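Local coordinates for putative exported protein (PDB 4PJ2) that probably inhibits i-type lysozymes in the bacterial periplasm and carries a magnesium ion in one of its loops, at residues S60-K65 against I78-S83. Numbering follows the deposited sequence. Where two conformers were deposited one is given.
Sequences SIKELK and IVVVES
With chi1 near -54°, Leu64 keeps CG beside its own backbone N and lays CD2 alongside Val79, 3.9 Å from CG2; Val79, whose chi1 of -179° sets CG2 beside the backbone N and CG1 anti to it, brings CG1 to within 4.1 Å of Ile61 CD1. One valine thus packs against both branched side chains, whose apolar branches suit a face turned to Phe5 and Val19; Ile61 and Val79 are buried there. On the other face, Glu63 rests its CG methylene 3.9 Å from Val80 CB, and Glu63 OE2 forms a salt bridge with Lys65 NZ, the hydrogen bond within it being weak at 3.3 Å. Long chains fit here: their aliphatic parts pack over the strand while their charged ends stay at the partly exposed surface. The strands form an antiparallel hairpin whose connecting loop holds the magnesium ion, and a classic beta bulge interrupts its register. Lys62 and Glu63 both oppose Val80: Lys62 N donates to Val80 O (2.8 Å), while Val80 N donates almost straight down the carbonyl of Glu63 (3.0 Å). Lys65 and Ile78 exchange two backbone hydrogen bonds beyond it. At the other end Ser60 and Glu82 do likewise, and in one conformer a water bridges Ser60 OG to Glu82 O; the small serine hydroxyl also bonds Ala27 O.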
loop_
_atom_site.group_PDB
_atom_site.type_symbol
_atom_site.label_atom_id
_atom_site.label_comp_id
_atom_site.label_asym_id
_atom_site.label_seq_id
_atom_site.Cartn_x
_atom_site.Cartn_y
_atom_site.Cartn_z
ATOM N N SER A 60 -0.457 -3.101 -0.867
ATOM C CA SER A 60 -0.938 -4.470 -0.726
ATOM C C SER A 60 -2.424 -4.486 -0.377
ATOM O O SER A 60 -2.907 -3.621 0.365
ATOM C CB SER A 60 -0.182 -5.157 0.410
ATOM O OG SER A 60 1.203 -4.911 0.329
ATOM N N ILE A 61 -3.150 -5.476 -0.868
ATOM C CA ILE A 61 -4.547 -5.589 -0.507
ATOM C C ILE A 61 -4.624 -5.920 0.965
ATOM O O ILE A 61 -3.979 -6.861 1.445
ATOM C CB ILE A 61 -5.238 -6.669 -1.318
ATOM C CG1 ILE A 61 -5.255 -6.279 -2.803
ATOM C CG2 ILE A 61 -6.652 -6.890 -0.799
ATOM C CD1 ILE A 61 -5.943 -7.277 -3.711
ATOM N N LYS A 62 -5.411 -5.127 1.680
ATOM C CA LYS A 62 -5.534 -5.225 3.120
ATOM C C LYS A 62 -6.788 -5.995 3.504
ATOM O O LYS A 62 -6.759 -6.796 4.430
ATOM C CB LYS A 62 -5.585 -3.817 3.704
ATOM C CG LYS A 62 -5.684 -3.775 5.224
ATOM C CD LYS A 62 -6.092 -2.395 5.743
ATOM C CE LYS A 62 -6.445 -2.424 7.232
ATOM N NZ LYS A 62 -7.235 -1.234 7.621
ATOM N N GLU A 63 -7.891 -5.740 2.808
ATOM C CA GLU A 63 -9.155 -6.397 3.134
ATOM C C GLU A 63 -10.169 -6.211 2.012
ATOM O O GLU A 63 -10.057 -5.290 1.197
ATOM C CB GLU A 63 -9.714 -5.875 4.454
ATOM C CG GLU A 63 -10.273 -4.482 4.380
ATOM C CD GLU A 63 -10.889 -4.031 5.699
ATOM O OE1 GLU A 63 -10.635 -2.876 6.090
ATOM O OE2 GLU A 63 -11.633 -4.815 6.337
ATOM N N LEU A 64 -11.156 -7.099 1.997
ATOM C CA LEU A 64 -12.298 -7.011 1.095
ATOM C C LEU A 64 -13.516 -6.759 1.968
ATOM O O LEU A 64 -13.661 -7.377 3.029
ATOM C CB LEU A 64 -12.513 -8.325 0.346
ATOM C CG LEU A 64 -11.293 -8.845 -0.407
ATOM C CD1 LEU A 64 -11.688 -10.120 -1.137
ATOM C CD2 LEU A 64 -10.725 -7.822 -1.389
ATOM N N LYS A 65 -14.395 -5.877 1.507
ATOM C CA LYS A 65 -15.661 -5.631 2.191
ATOM C C LYS A 65 -16.813 -5.792 1.216
ATOM O O LYS A 65 -16.686 -5.489 0.031
ATOM C CB LYS A 65 -15.698 -4.219 2.773
ATOM C CG LYS A 65 -14.584 -3.881 3.737
ATOM C CD LYS A 65 -14.686 -2.412 4.144
ATOM C CE LYS A 65 -13.639 -2.028 5.168
ATOM N NZ LYS A 65 -13.971 -2.521 6.534
ATOM N N ILE A 78 -15.800 -3.865 -2.111
ATOM C CA ILE A 78 -14.788 -2.837 -1.866
ATOM C C ILE A 78 -13.467 -3.527 -1.618
ATOM O O ILE A 78 -13.359 -4.381 -0.754
ATOM C CB ILE A 78 -15.150 -1.913 -0.682
ATOM C CG1 ILE A 78 -16.509 -1.262 -0.936
ATOM C CG2 ILE A 78 -14.045 -0.855 -0.507
ATOM C CD1 ILE A 78 -17.688 -1.943 -0.251
ATOM N N VAL A 79 -12.464 -3.173 -2.420
ATOM C CA VAL A 79 -11.116 -3.697 -2.253
ATOM C C VAL A 79 -10.261 -2.591 -1.651
ATOM O O VAL A 79 -10.113 -1.531 -2.254
ATOM C CB VAL A 79 -10.504 -4.178 -3.588
ATOM C CG1 VAL A 79 -9.105 -4.732 -3.367
ATOM C CG2 VAL A 79 -11.390 -5.241 -4.232
ATOM N N VAL A 80 -9.736 -2.834 -0.450
ATOM C CA VAL A 80 -8.962 -1.835 0.283
ATOM C C VAL A 80 -7.491 -2.174 0.182
ATOM O O VAL A 80 -7.101 -3.301 0.418
ATOM C CB VAL A 80 -9.362 -1.772 1.772
ATOM C CG1 VAL A 80 -8.573 -0.662 2.463
ATOM C CG2 VAL A 80 -10.857 -1.551 1.916
ATOM N N VAL A 81 -6.688 -1.173 -0.148
ATOM C CA VAL A 81 -5.258 -1.343 -0.377
ATOM C C VAL A 81 -4.483 -0.397 0.532
ATOM O O VAL A 81 -4.845 0.768 0.652
ATOM C CB VAL A 81 -4.909 -1.047 -1.852
ATOM C CG1 VAL A 81 -3.406 -1.117 -2.120
ATOM C CG2 VAL A 81 -5.628 -2.043 -2.756
ATOM N N GLU A 82 -3.418 -0.909 1.139
ATOM C CA GLU A 82 -2.582 -0.164 2.088
ATOM C C GLU A 82 -1.221 0.129 1.452
ATOM O O GLU A 82 -0.523 -0.795 1.049
ATOM C CB GLU A 82 -2.401 -1.009 3.362
ATOM C CG GLU A 82 -1.320 -0.548 4.350
ATOM C CD GLU A 82 -1.185 -1.477 5.553
ATOM O OE1 GLU A 82 -0.483 -2.508 5.447
ATOM O OE2 GLU A 82 -1.781 -1.175 6.607
ATOM N N SER A 83 -0.829 1.397 1.413
ATOM C CA SER A 83 0.475 1.797 0.890
ATOM C C SER A 83 1.593 1.129 1.653
ATOM O O SER A 83 1.512 0.982 2.889
ATOM C CB SER A 83 0.665 3.305 0.998
ATOM O OG SER A 83 1.991 3.624 0.610
HETATM O O HOH W 1 1.750 -2.468 1.748
#